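Local coordinates for protein beta-mannosidase (Trichoderma harzianum, PDB 4CVU) that probably hydrolyses beta-mannosidic bonds at the non-reducing ends of mannose-containing saccharides, as a family 2 glycoside hydrolase with several beta-sandwich domains around its catalytic barrel, at residues A[367-373]-A[589-593]; A[583-588]-A[685-690]; A[691-695]-A[797-801]; A[739-743]-A[755-761]. All blocks are in the same frame, centred on the assembly; numbering follows the deposited sequence.

Read from the N terminus, the chain first opens contact 1 at 367-373, and 215 residues intervene before it closes at 589-593. Just before that closure, contact 2 begins at 583-588, so contacts 1 and 2 cross; they also touch, Ala592 packing on Tyr690. Contact 2 closes on helix 664-692 at 685-690, and contact 3 starts in the next residues, 691-695, closing at 797-801. Nested inside that last loop is contact 4, the hairpin 739-743 with 755-761, whose second strand pairs with 799-807. Together they run from loops leading into strands 374-377 and 592-595, along the helix, to an immunoglobulin-like sheet.

Contact 1 of 4, residues A[367-373]-A[589-593]; sequences ITPGNNW and GRFAN
Arg590 extends from the segment 589-593 and lays its guanidinium group in the curve of the loop 367-373, just where both segments enter strands (592-595 and 374-377) of what is, in glycoside hydrolase family 2, the (beta/alpha)8-barrel catalytic domain. The example illustrates how one arginine can fill the curve of an irregular loop and bond to its carbonyls. The tight part is the grip on Thr368 O: NH2 of Arg590 bonds to it at 2.7 Å and NH1 at 3.0 Å, an end-on pair shared by one oxygen and arriving from the same face of the carbonyl, with NH2 standing 51° out of its plane. A weak third bond runs from Arg590 NE to Asn371 O, at 3.1 Å. The chain turns about its CB-CG bond (chi2 -72°) and is extended beyond, which carries the charged end along the inside of the curve. Ile566 O and Glu698 O take further bonds from NH2 and NH1, so the buried charge is met by several carbonyl oxygens. Gly370 makes this closeness possible, since a CB on it would come 2.9 Å from Arg590 NH2. On the looser, outer side, Thr368 and Pro369 are partly exposed, and the CB of Pro369 points away from the arginine. The far end is buried but carried by plain packing. There Trp373, which also meets Phe353 edge-to-face, sits obliquely beside the ring of Phe591, their planes 53° apart, and the closest side-chain approach is Trp373 CD1 to Phe591 CB, 3.6 Å.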
loop_
_atom_site.group_PDB
_atom_site.type_symbol
_atom_site.label_atom_id
_atom_site.label_comp_id
_atom_site.label_asym_id
_atom_site.label_seq_id
_atom_site.Cartn_x
_atom_site.Cartn_y
_atom_site.Cartn_z
ATOM N N ILE A 367 -45.625 -14.623 32.227
ATOM C CA ILE A 367 -44.896 -13.620 31.459
ATOM C C ILE A 367 -45.229 -12.215 31.951
ATOM O O ILE A 367 -46.389 -11.851 32.065
ATOM C CB ILE A 367 -45.208 -13.735 29.949
ATOM C CG1 ILE A 367 -44.788 -15.115 29.448
ATOM C CG2 ILE A 367 -44.466 -12.668 29.163
ATOM C CD1 ILE A 367 -45.186 -15.423 28.017
ATOM N N THR A 368 -44.203 -11.430 32.237
ATOM C CA THR A 368 -44.367 -10.010 32.526
ATOM C C THR A 368 -45.225 -9.256 31.494
ATOM O O THR A 368 -45.002 -9.378 30.274
ATOM C CB THR A 368 -43.026 -9.314 32.632
ATOM O OG1 THR A 368 -42.160 -10.089 33.466
ATOM C CG2 THR A 368 -43.177 -7.895 33.207
ATOM N N PRO A 369 -46.184 -8.453 31.989
ATOM C CA PRO A 369 -47.090 -7.634 31.170
ATOM C C PRO A 369 -46.332 -6.544 30.443
ATOM O O PRO A 369 -45.188 -6.243 30.787
ATOM C CB PRO A 369 -48.046 -6.982 32.194
ATOM C CG PRO A 369 -47.882 -7.752 33.430
ATOM C CD PRO A 369 -46.474 -8.281 33.431
ATOM N N GLY A 370 -46.990 -5.982 29.443
ATOM C CA GLY A 370 -46.397 -5.011 28.559
ATOM C C GLY A 370 -46.779 -5.299 27.123
ATOM O O GLY A 370 -47.945 -5.545 26.803
ATOM N N ASN A 371 -45.773 -5.240 26.253
ATOM C CA ASN A 371 -45.989 -5.505 24.845
ATOM C C ASN A 371 -44.959 -6.502 24.322
ATOM O O ASN A 371 -43.815 -6.487 24.704
ATOM C CB ASN A 371 -45.854 -4.221 24.050
ATOM C CG ASN A 371 -47.116 -3.422 24.009
ATOM O OD1 ASN A 371 -47.520 -2.839 25.004
ATOM N ND2 ASN A 371 -47.758 -3.392 22.829
ATOM N N ASN A 372 -45.391 -7.306 23.398
ATOM C CA ASN A 372 -44.566 -8.299 22.826
ATOM C C ASN A 372 -43.583 -7.599 21.956
ATOM O O ASN A 372 -43.760 -6.422 21.651
ATOM C CB ASN A 372 -45.413 -9.177 21.930
ATOM C CG ASN A 372 -46.230 -10.158 22.698
ATOM O OD1 ASN A 372 -45.760 -11.212 23.066
ATOM N ND2 ASN A 372 -47.463 -9.824 22.907
ATOM N N TRP A 373 -42.553 -8.320 21.570
ATOM C CA TRP A 373 -41.710 -8.009 20.407
ATOM C C TRP A 373 -41.072 -9.324 20.003
ATOM O O TRP A 373 -40.029 -9.640 20.481
ATOM C CB TRP A 373 -40.647 -6.947 20.721
ATOM C CG TRP A 373 -39.935 -6.425 19.547
ATOM C CD1 TRP A 373 -39.066 -7.087 18.739
ATOM C CD2 TRP A 373 -40.052 -5.097 19.001
ATOM N NE1 TRP A 373 -38.623 -6.253 17.741
ATOM C CE2 TRP A 373 -39.222 -5.032 17.869
ATOM C CE3 TRP A 373 -40.780 -3.985 19.351
ATOM C CZ2 TRP A 373 -39.115 -3.908 17.093
ATOM C CZ3 TRP A 373 -40.698 -2.851 18.573
ATOM C CH2 TRP A 373 -39.840 -2.818 17.439
ATOM N N GLY A 589 -35.233 -7.032 28.162
ATOM C CA GLY A 589 -36.257 -6.804 27.142
ATOM C C GLY A 589 -36.817 -8.050 26.476
ATOM O O GLY A 589 -36.502 -9.170 26.871
ATOM N N ARG A 590 -37.642 -7.859 25.463
ATOM C CA ARG A 590 -38.314 -8.959 24.766
ATOM C C ARG A 590 -37.473 -9.495 23.565
ATOM O O ARG A 590 -37.737 -10.576 23.006
ATOM C CB ARG A 590 -39.650 -8.459 24.210
ATOM C CG ARG A 590 -40.611 -7.796 25.195
ATOM C CD ARG A 590 -41.268 -8.765 26.175
ATOM N NE ARG A 590 -42.274 -8.030 26.948
ATOM C CZ ARG A 590 -42.863 -8.443 28.067
ATOM N NH1 ARG A 590 -42.580 -9.631 28.605
ATOM N NH2 ARG A 590 -43.755 -7.645 28.657
ATOM N N PHE A 591 -36.464 -8.733 23.179
ATOM C CA PHE A 591 -35.713 -9.027 21.930
ATOM C C PHE A 591 -34.590 -8.030 21.887
ATOM O O PHE A 591 -34.803 -6.852 22.187
ATOM C CB PHE A 591 -36.648 -8.794 20.722
ATOM C CG PHE A 591 -36.117 -9.306 19.387
ATOM C CD1 PHE A 591 -35.115 -8.642 18.719
ATOM C CD2 PHE A 591 -36.697 -10.425 18.778
ATOM C CE1 PHE A 591 -34.653 -9.105 17.488
ATOM C CE2 PHE A 591 -36.241 -10.891 17.551
ATOM C CZ PHE A 591 -35.221 -10.218 16.910
ATOM N N ALA A 592 -33.395 -8.463 21.474
ATOM C CA ALA A 592 -32.254 -7.582 21.453
ATOM C C ALA A 592 -31.891 -7.426 19.987
ATOM O O ALA A 592 -31.409 -8.370 19.391
ATOM C CB ALA A 592 -31.109 -8.211 22.227
ATOM N N ASN A 593 -32.206 -6.274 19.403
ATOM C CA ASN A 593 -32.032 -6.064 17.968
ATOM C C ASN A 593 -30.716 -5.414 17.571
ATOM O O ASN A 593 -30.374 -5.385 16.372
ATOM C CB ASN A 593 -33.221 -5.274 17.403
ATOM C CG ASN A 593 -33.127 -3.789 17.644
ATOM O OD1 ASN A 593 -32.747 -3.352 18.705
ATOM N ND2 ASN A 593 -33.534 -2.996 16.651
#

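Contact 2 of 4, residues A[583-588]-A[685-690]; sequences TSAYPV and SEIQFY
The Tyr586 ring is filled in on both faces: Thr583 CA lies over one, offset toward the rim, while CG of Glu686 stands over the centre of the opposite one, 3.8 Å from the ring centroid, in a CH-pi contact. At its edge, near the plane, are Ser685 OG and Phe689 CG. That edge points at the face of Phe689 in a T-shaped pair, centroids 5.5 Å apart and planes at 77°, and Tyr586 CB covers the same phenyl ring, 3.6 Å from Phe689 CE2. Pro587 O meets the rim of Phe689. The principle at work is that one tyrosine can be fixed by its faces, its edge and its hydroxyl at once. With OG set opposite the backbone N (chi1 -176°), Ser685 donates to Tyr586 OH at 2.7 Å, and the phenol oxygen has a second hydrogen bond, to Ser580 O. A leucine in place of Tyr586 is likely to leave Ser685 OG without its acceptor and to open a gap between Thr583 and Glu686. Beyond the ring, Tyr690 OH bonds to Glu686 OE1 at 2.7 Å, one turn back on the helix; the carboxylate accepts on its anti side, and Pro587 rests by the same hydroxyl. The loop 583-588 thus lies along helix 664-692 as the chain passes from strand 570-572 to strand 592-595. Phe572 of the first strand meets Tyr586, Phe595 of the second meets Tyr690 edge-to-face, and Phe745 of strand 740-747 packs on Phe689.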
loop_
_atom_site.group_PDB
_atom_site.type_symbol
_atom_site.label_atom_id
_atom_site.label_comp_id
_atom_site.label_asym_id
_atom_site.label_seq_id
_atom_site.Cartn_x
_atom_site.Cartn_y
_atom_site.Cartn_z
ATOM N N THR A 583 -23.640 -8.658 34.177
ATOM C CA THR A 583 -24.995 -8.886 33.663
ATOM C C THR A 583 -26.079 -8.010 34.299
ATOM O O THR A 583 -27.154 -7.860 33.711
ATOM C CB THR A 583 -25.445 -10.339 33.837
ATOM O OG1 THR A 583 -25.337 -10.685 35.215
ATOM C CG2 THR A 583 -24.582 -11.277 32.994
ATOM N N SER A 584 -25.810 -7.395 35.455
ATOM C CA SER A 584 -26.788 -6.454 35.999
ATOM C C SER A 584 -26.797 -5.110 35.236
ATOM O O SER A 584 -27.677 -4.291 35.468
ATOM C CB SER A 584 -26.602 -6.264 37.511
ATOM O OG SER A 584 -25.311 -5.828 37.834
ATOM N N ALA A 585 -25.852 -4.905 34.304
ATOM C CA ALA A 585 -25.870 -3.738 33.452
ATOM C C ALA A 585 -26.581 -3.951 32.095
ATOM O O ALA A 585 -26.882 -2.966 31.417
ATOM C CB ALA A 585 -24.463 -3.206 33.228
ATOM N N TYR A 586 -26.866 -5.205 31.728
ATOM C CA TYR A 586 -27.565 -5.509 30.471
ATOM C C TYR A 586 -29.088 -5.233 30.514
ATOM O O TYR A 586 -29.723 -5.369 31.551
ATOM C CB TYR A 586 -27.303 -6.950 30.023
ATOM C CG TYR A 586 -25.841 -7.359 29.898
ATOM C CD1 TYR A 586 -24.807 -6.433 29.823
ATOM C CD2 TYR A 586 -25.506 -8.709 29.858
ATOM C CE1 TYR A 586 -23.476 -6.849 29.721
ATOM C CE2 TYR A 586 -24.195 -9.137 29.780
ATOM C CZ TYR A 586 -23.181 -8.222 29.712
ATOM O OH TYR A 586 -21.914 -8.688 29.589
ATOM N N PRO A 587 -29.669 -4.836 29.374
ATOM C CA PRO A 587 -31.105 -4.472 29.382
ATOM C C PRO A 587 -32.009 -5.703 29.453
ATOM O O PRO A 587 -31.714 -6.705 28.798
ATOM C CB PRO A 587 -31.284 -3.748 28.050
ATOM C CG PRO A 587 -30.222 -4.303 27.170
ATOM C CD PRO A 587 -29.039 -4.569 28.068
ATOM N N VAL A 588 -33.064 -5.648 30.269
ATOM C CA VAL A 588 -34.091 -6.698 30.325
ATOM C C VAL A 588 -35.231 -6.395 29.341
ATOM O O VAL A 588 -36.072 -5.574 29.630
ATOM C CB VAL A 588 -34.630 -6.878 31.776
ATOM C CG1 VAL A 588 -35.744 -7.897 31.815
ATOM C CG2 VAL A 588 -33.502 -7.376 32.710
ATOM N N SER A 685 -21.064 -12.951 26.317
ATOM C CA SER A 685 -21.668 -12.590 27.591
ATOM C C SER A 685 -23.101 -12.012 27.440
ATOM O O SER A 685 -24.014 -12.285 28.283
ATOM C CB SER A 685 -20.773 -11.612 28.337
ATOM O OG SER A 685 -21.316 -11.318 29.628
ATOM N N GLU A 686 -23.325 -11.209 26.395
ATOM C CA GLU A 686 -24.646 -10.687 26.165
ATOM C C GLU A 686 -25.558 -11.730 25.559
ATOM O O GLU A 686 -26.674 -11.890 26.001
ATOM C CB GLU A 686 -24.628 -9.404 25.323
ATOM C CG GLU A 686 -24.071 -8.218 26.077
ATOM C CD GLU A 686 -24.234 -6.905 25.361
ATOM O OE1 GLU A 686 -25.302 -6.606 24.844
ATOM O OE2 GLU A 686 -23.282 -6.127 25.356
ATOM N N ILE A 687 -25.101 -12.447 24.529
ATOM C CA ILE A 687 -25.974 -13.400 23.889
ATOM C C ILE A 687 -26.520 -14.487 24.832
ATOM O O ILE A 687 -27.682 -14.863 24.734
ATOM C CB ILE A 687 -25.278 -14.120 22.722
ATOM C CG1 ILE A 687 -25.027 -13.118 21.588
ATOM C CG2 ILE A 687 -26.199 -15.254 22.278
ATOM C CD1 ILE A 687 -24.140 -13.627 20.455
ATOM N N GLN A 688 -25.661 -15.045 25.682
ATOM C CA GLN A 688 -26.099 -16.091 26.601
ATOM C C GLN A 688 -27.110 -15.517 27.614
ATOM O O GLN A 688 -28.025 -16.194 28.032
ATOM C CB GLN A 688 -24.916 -16.726 27.322
ATOM C CG GLN A 688 -24.159 -15.828 28.294
ATOM C CD GLN A 688 -23.001 -16.542 28.982
ATOM O OE1 GLN A 688 -22.276 -17.347 28.380
ATOM N NE2 GLN A 688 -22.830 -16.253 30.277
ATOM N N PHE A 689 -26.944 -14.259 27.980
ATOM C CA PHE A 689 -27.906 -13.583 28.886
ATOM C C PHE A 689 -29.272 -13.325 28.202
ATOM O O PHE A 689 -30.329 -13.556 28.783
ATOM C CB PHE A 689 -27.290 -12.276 29.392
ATOM C CG PHE A 689 -28.264 -11.354 30.046
ATOM C CD1 PHE A 689 -28.509 -11.428 31.393
ATOM C CD2 PHE A 689 -28.929 -10.403 29.294
ATOM C CE1 PHE A 689 -29.398 -10.586 31.985
ATOM C CE2 PHE A 689 -29.852 -9.557 29.880
ATOM C CZ PHE A 689 -30.079 -9.648 31.228
ATOM N N TYR A 690 -29.237 -12.888 26.948
ATOM C CA TYR A 690 -30.474 -12.715 26.172
ATOM C C TYR A 690 -31.205 -14.059 25.977
ATOM O O TYR A 690 -32.421 -14.147 26.168
ATOM C CB TYR A 690 -30.220 -12.053 24.804
ATOM C CG TYR A 690 -29.655 -10.654 24.870
ATOM C CD1 TYR A 690 -30.123 -9.726 25.806
ATOM C CD2 TYR A 690 -28.590 -10.264 24.019
ATOM C CE1 TYR A 690 -29.560 -8.460 25.893
ATOM C CE2 TYR A 690 -28.039 -9.002 24.104
ATOM C CZ TYR A 690 -28.518 -8.098 25.035
ATOM O OH TYR A 690 -27.964 -6.806 25.120
#

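Contact 3 of 4, residues A[691-695]-A[797-801]; sequences RRGSG and AINTT. With NAG (2-acetamido-2-deoxy-beta-D-glucopyranose), chain K.
Asn799 faces two ways: its ND2 is joined covalently to C1 of an N-acetylglucosamine at 1.5 Å, while its OD1 presses on Gly695 CA at 3.2 Å. It is the asparagine of an Asn-Thr-Thr N-glycosylation sequon, placed where strand 799-807 of the mannosidase immunoglobulin-like domain begins, and it meets the 3-10 turn that follows helix 664-692. The general point is that the oxygen of a glycosylated amide can still be engaged by the protein. OD1 of Asn799 also accepts from Thr800 N at 2.7 Å, which limits the turning of the amide. Gly695 suits the spot, for a CB there would run into OD1. Beside it, Ser694 OG sits between its own backbone N and carbonyl carbon (chi1 66°), folded back to donate to Arg691 O at 2.8 Å, almost along the C=O axis; Ser694 N reaches the same oxygen. The hydroxyl also packs on Asn799 CA, at 3.7 Å. With an alanine at Ser694, Arg691 O is likely to lose one of its two donors and Asn799 CA the hydroxyl packed against it. Between the segments themselves the contact is packing, but Arg699 NH1 links them indirectly by bonding both Ser694 O and Ile798 O. Thr800 directs OG1 to Thr758 and Val757 in the neighbouring strand, while its methyl CG2 lies against the helix end, 3.4 Å from Arg692 O.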
loop_
_atom_site.group_PDB
_atom_site.type_symbol
_atom_site.label_atom_id
_atom_site.label_comp_id
_atom_site.label_asym_id
_atom_site.label_seq_id
_atom_site.Cartn_x
_atom_site.Cartn_y
_atom_site.Cartn_z
ATOM N N ARG A 691 -30.451 -15.098 25.612
ATOM C CA ARG A 691 -31.046 -16.402 25.374
ATOM C C ARG A 691 -31.665 -17.067 26.585
ATOM O O ARG A 691 -32.713 -17.643 26.467
ATOM C CB ARG A 691 -30.046 -17.352 24.821
ATOM C CG ARG A 691 -29.675 -16.987 23.391
ATOM C CD ARG A 691 -28.919 -18.143 22.797
ATOM N NE ARG A 691 -29.750 -19.339 22.599
ATOM C CZ ARG A 691 -29.316 -20.431 21.963
ATOM N NH1 ARG A 691 -28.074 -20.463 21.460
ATOM N NH2 ARG A 691 -30.121 -21.474 21.784
ATOM N N ARG A 692 -30.953 -17.056 27.697
ATOM C CA ARG A 692 -31.520 -17.496 29.002
ATOM C C ARG A 692 -32.844 -16.800 29.353
ATOM O O ARG A 692 -33.730 -17.361 30.031
ATOM C CB ARG A 692 -30.498 -17.250 30.115
ATOM C CG ARG A 692 -30.986 -17.696 31.493
ATOM C CD ARG A 692 -30.024 -17.385 32.617
ATOM N NE ARG A 692 -29.859 -15.952 32.812
ATOM C CZ ARG A 692 -29.046 -15.401 33.712
ATOM N NH1 ARG A 692 -28.316 -16.158 34.528
ATOM N NH2 ARG A 692 -28.948 -14.075 33.790
ATOM N N GLY A 693 -32.948 -15.537 28.966
ATOM C CA GLY A 693 -34.168 -14.773 29.162
ATOM C C GLY A 693 -35.422 -15.364 28.518
ATOM O O GLY A 693 -36.508 -14.992 28.891
ATOM N N SER A 694 -35.256 -16.278 27.559
ATOM C CA SER A 694 -36.369 -17.000 26.948
ATOM C C SER A 694 -37.211 -17.709 27.990
ATOM O O SER A 694 -38.413 -17.819 27.823
ATOM C CB SER A 694 -35.849 -18.046 25.943
ATOM O OG SER A 694 -35.105 -19.074 26.603
ATOM N N GLY A 695 -36.556 -18.212 29.041
ATOM C CA GLY A 695 -37.237 -18.902 30.149
ATOM C C GLY A 695 -37.508 -18.090 31.404
ATOM O O GLY A 695 -37.878 -18.658 32.416
ATOM N N ALA A 797 -39.018 -26.697 25.871
ATOM C CA ALA A 797 -38.979 -26.090 24.562
ATOM C C ALA A 797 -38.744 -24.564 24.673
ATOM O O ALA A 797 -39.353 -23.882 25.512
ATOM C CB ALA A 797 -40.283 -26.364 23.826
ATOM N N ILE A 798 -37.872 -24.047 23.812
ATOM C CA ILE A 798 -37.481 -22.625 23.821
ATOM C C ILE A 798 -37.387 -22.088 25.258
ATOM O O ILE A 798 -38.125 -21.202 25.646
ATOM C CB ILE A 798 -38.419 -21.741 22.946
ATOM C CG1 ILE A 798 -38.532 -22.309 21.520
ATOM C CG2 ILE A 798 -37.854 -20.321 22.854
ATOM C CD1 ILE A 798 -39.545 -21.621 20.658
ATOM N N ASN A 799 -36.457 -22.624 26.029
ATOM C CA ASN A 799 -36.446 -22.407 27.465
ATOM C C ASN A 799 -35.032 -22.593 28.043
ATOM O O ASN A 799 -34.085 -22.834 27.312
ATOM C CB ASN A 799 -37.442 -23.373 28.116
ATOM C CG ASN A 799 -38.042 -22.859 29.421
ATOM O OD1 ASN A 799 -37.457 -22.051 30.139
ATOM N ND2 ASN A 799 -39.236 -23.359 29.737
ATOM N N THR A 800 -34.901 -22.455 29.356
ATOM C CA THR A 800 -33.610 -22.539 30.030
ATOM C C THR A 800 -33.789 -23.308 31.342
ATOM O O THR A 800 -34.911 -23.432 31.820
ATOM C CB THR A 800 -33.053 -21.131 30.284
ATOM O OG1 THR A 800 -31.652 -21.207 30.542
ATOM C CG2 THR A 800 -33.784 -20.449 31.458
ATOM N N THR A 801 -32.695 -23.831 31.909
ATOM C CA THR A 801 -32.737 -24.463 33.247
ATOM C C THR A 801 -31.418 -24.278 33.977
ATOM O O THR A 801 -30.360 -24.420 33.379
ATOM C CB THR A 801 -33.086 -25.977 33.127
ATOM O OG1 THR A 801 -33.215 -26.564 34.416
ATOM C CG2 THR A 801 -32.040 -26.738 32.360
HETATM C C1 NAG K . -39.958 -23.042 30.968
HETATM C C2 NAG K . -41.458 -22.754 30.804
HETATM C C3 NAG K . -42.266 -22.774 32.118
HETATM C C4 NAG K . -41.924 -23.987 32.964
HETATM C C5 NAG K . -40.407 -24.062 33.092
HETATM C C6 NAG K . -39.978 -25.283 33.889
HETATM C C7 NAG K . -42.069 -21.346 28.908
HETATM C C8 NAG K . -42.343 -19.941 28.450
HETATM N N2 NAG K . -41.726 -21.468 30.183
HETATM O O3 NAG K . -43.658 -22.714 31.830
HETATM O O4 NAG K . -42.546 -23.875 34.235
HETATM O O5 NAG K . -39.802 -24.171 31.819
HETATM O O6 NAG K . -38.775 -24.933 34.530
HETATM O O7 NAG K . -42.150 -22.304 28.126
#

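Contact 4 of 4, residues A[739-743]-A[755-761]; sequences HVIAS and IWVTSDL
A beta hairpin, strands 740-747 and 752-759, forms the first two strands of a three-stranded antiparallel sheet in the mannosidase immunoglobulin-like domain; residues 739-743 and 755-761 are its open end. Ile741 with Thr758 and Ser743 with Trp756 are hydrogen-bonded pairs, each doubly linked, Ile741 N to Thr758 O at 3.0 Å and Thr758 N to Ile741 O at 2.9 Å. Ala742 with Val757, between them, and Val740 with Ser759, beyond Ile741, are non-hydrogen-bonded pairs. The face of Val740, Ala742, Val757 and Ser759 is mostly apolar; Val740, Ala742 and Val757 pack on Leu826 of strand 821-830, and Val740 CG2 also touches Leu761 CD1 at 3.9 Å. The other face, with Ile741, Ser743 and Thr758, lies against helix 664-692, and a water joins Ser743 OG to Thr758 OG1, which is also hydrogen-bonded to Thr800 OG1. Where the strands part, the hairpin illustrates how a polar pair can hold the ends of two strands together. Asp760 N bonds to His739 O, in the carbonyl plane, while His739 ND1 donates to Asp760 OD1 at 2.9 Å. This bond lies only 3° out of the imidazole plane and uses the syn lone pair of the oxygen. Just before it, Ser759 OG accepts from Leu761 N in an ST turn. The pair has partners at both ends: Asp317 OD2 bonds to His739 NE2, and Lys385 NZ makes a salt bridge to Asp760 OD2. An imidazole with a carboxylate at each nitrogen would probably favour the protonated form, and the lysine would help balance the negative charge gathered there.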
loop_
_atom_site.group_PDB
_atom_site.type_symbol
_atom_site.label_atom_id
_atom_site.label_comp_id
_atom_site.label_asym_id
_atom_site.label_seq_id
_atom_site.Cartn_x
_atom_site.Cartn_y
_atom_site.Cartn_z
ATOM N N HIS A 739 -28.043 -24.685 19.023
ATOM C CA HIS A 739 -29.407 -25.016 19.484
ATOM C C HIS A 739 -29.495 -25.219 20.984
ATOM O O HIS A 739 -30.399 -24.729 21.606
ATOM C CB HIS A 739 -29.963 -26.229 18.737
ATOM C CG HIS A 739 -30.177 -25.984 17.280
ATOM N ND1 HIS A 739 -31.126 -25.107 16.799
ATOM C CD2 HIS A 739 -29.551 -26.496 16.194
ATOM C CE1 HIS A 739 -31.072 -25.090 15.475
ATOM N NE2 HIS A 739 -30.135 -25.929 15.083
ATOM N N VAL A 740 -28.529 -25.943 21.555
ATOM C CA VAL A 740 -28.478 -26.253 22.982
ATOM C C VAL A 740 -27.080 -25.872 23.506
ATOM O O VAL A 740 -26.076 -26.379 23.014
ATOM C CB VAL A 740 -28.741 -27.765 23.211
ATOM C CG1 VAL A 740 -28.921 -28.086 24.680
ATOM C CG2 VAL A 740 -29.970 -28.224 22.439
ATOM N N ILE A 741 -27.034 -24.961 24.477
ATOM C CA ILE A 741 -25.787 -24.444 25.030
ATOM C C ILE A 741 -25.810 -24.507 26.548
ATOM O O ILE A 741 -26.868 -24.435 27.170
ATOM C CB ILE A 741 -25.504 -22.981 24.557
ATOM C CG1 ILE A 741 -26.627 -22.025 25.014
ATOM C CG2 ILE A 741 -25.365 -22.939 23.032
ATOM C CD1 ILE A 741 -26.287 -20.550 24.859
ATOM N N ALA A 742 -24.627 -24.685 27.119
ATOM C CA ALA A 742 -24.364 -24.547 28.555
ATOM C C ALA A 742 -23.582 -23.268 28.751
ATOM O O ALA A 742 -22.549 -23.067 28.109
ATOM C CB ALA A 742 -23.551 -25.735 29.064
ATOM N N SER A 743 -24.050 -22.414 29.642
ATOM C CA SER A 743 -23.547 -21.062 29.741
ATOM C C SER A 743 -23.137 -20.758 31.175
ATOM O O SER A 743 -23.879 -21.091 32.102
ATOM C CB SER A 743 -24.622 -20.069 29.282
ATOM O OG SER A 743 -24.937 -20.208 27.892
ATOM N N ILE A 755 -24.312 -22.043 36.243
ATOM C CA ILE A 755 -24.338 -22.606 34.899
ATOM C C ILE A 755 -25.773 -22.966 34.533
ATOM O O ILE A 755 -26.467 -23.674 35.266
ATOM C CB ILE A 755 -23.425 -23.827 34.743
ATOM C CG1 ILE A 755 -21.994 -23.414 35.086
ATOM C CG2 ILE A 755 -23.473 -24.320 33.301
ATOM C CD1 ILE A 755 -21.138 -24.535 35.547
ATOM N N TRP A 756 -26.210 -22.447 33.394
ATOM C CA TRP A 756 -27.547 -22.689 32.877
ATOM C C TRP A 756 -27.448 -23.360 31.538
ATOM O O TRP A 756 -26.510 -23.081 30.771
ATOM C CB TRP A 756 -28.262 -21.363 32.673
ATOM C CG TRP A 756 -28.529 -20.599 33.917
ATOM C CD1 TRP A 756 -27.627 -19.993 34.711
ATOM C CD2 TRP A 756 -29.810 -20.325 34.472
ATOM N NE1 TRP A 756 -28.266 -19.343 35.747
ATOM C CE2 TRP A 756 -29.612 -19.527 35.611
ATOM C CE3 TRP A 756 -31.118 -20.636 34.085
ATOM C CZ2 TRP A 756 -30.670 -19.065 36.398
ATOM C CZ3 TRP A 756 -32.170 -20.187 34.870
ATOM C CH2 TRP A 756 -31.940 -19.410 36.021
ATOM N N VAL A 757 -28.415 -24.231 31.253
ATOM C CA VAL A 757 -28.560 -24.828 29.936
ATOM C C VAL A 757 -29.785 -24.216 29.229
ATOM O O VAL A 757 -30.906 -24.190 29.791
ATOM C CB VAL A 757 -28.700 -26.354 30.006
ATOM C CG1 VAL A 757 -29.057 -26.932 28.645
ATOM C CG2 VAL A 757 -27.421 -27.004 30.533
ATOM N N THR A 758 -29.582 -23.782 27.983
ATOM C CA THR A 758 -30.615 -23.070 27.227
ATOM C C THR A 758 -30.777 -23.708 25.865
ATOM O O THR A 758 -29.791 -24.036 25.231
ATOM C CB THR A 758 -30.242 -21.571 27.054
ATOM O OG1 THR A 758 -30.141 -20.938 28.335
ATOM C CG2 THR A 758 -31.296 -20.842 26.251
ATOM N N SER A 759 -32.024 -23.887 25.422
ATOM C CA SER A 759 -32.321 -24.612 24.172
ATOM C C SER A 759 -33.319 -23.839 23.341
ATOM O O SER A 759 -34.291 -23.348 23.891
ATOM C CB SER A 759 -32.902 -26.006 24.486
ATOM O OG SER A 759 -33.441 -26.605 23.332
ATOM N N ASP A 760 -33.103 -23.743 22.026
ATOM C CA ASP A 760 -34.096 -23.093 21.171
ATOM C C ASP A 760 -35.040 -24.055 20.416
ATOM O O ASP A 760 -35.822 -23.632 19.544
ATOM C CB ASP A 760 -33.428 -22.115 20.207
ATOM C CG ASP A 760 -32.670 -22.799 19.086
ATOM O OD1 ASP A 760 -32.580 -24.065 19.045
ATOM O OD2 ASP A 760 -32.149 -22.038 18.247
ATOM N N LEU A 761 -34.932 -25.338 20.737
ATOM C CA LEU A 761 -35.733 -26.362 20.082
ATOM C C LEU A 761 -37.193 -26.231 20.507
ATOM O O LEU A 761 -37.495 -25.652 21.564
ATOM C CB LEU A 761 -35.197 -27.753 20.416
ATOM C CG LEU A 761 -33.762 -28.031 19.977
ATOM C CD1 LEU A 761 -33.269 -29.316 20.634
ATOM C CD2 LEU A 761 -33.616 -28.099 18.463
HETATM O O HOH W 1 -27.833 -19.045 28.397
#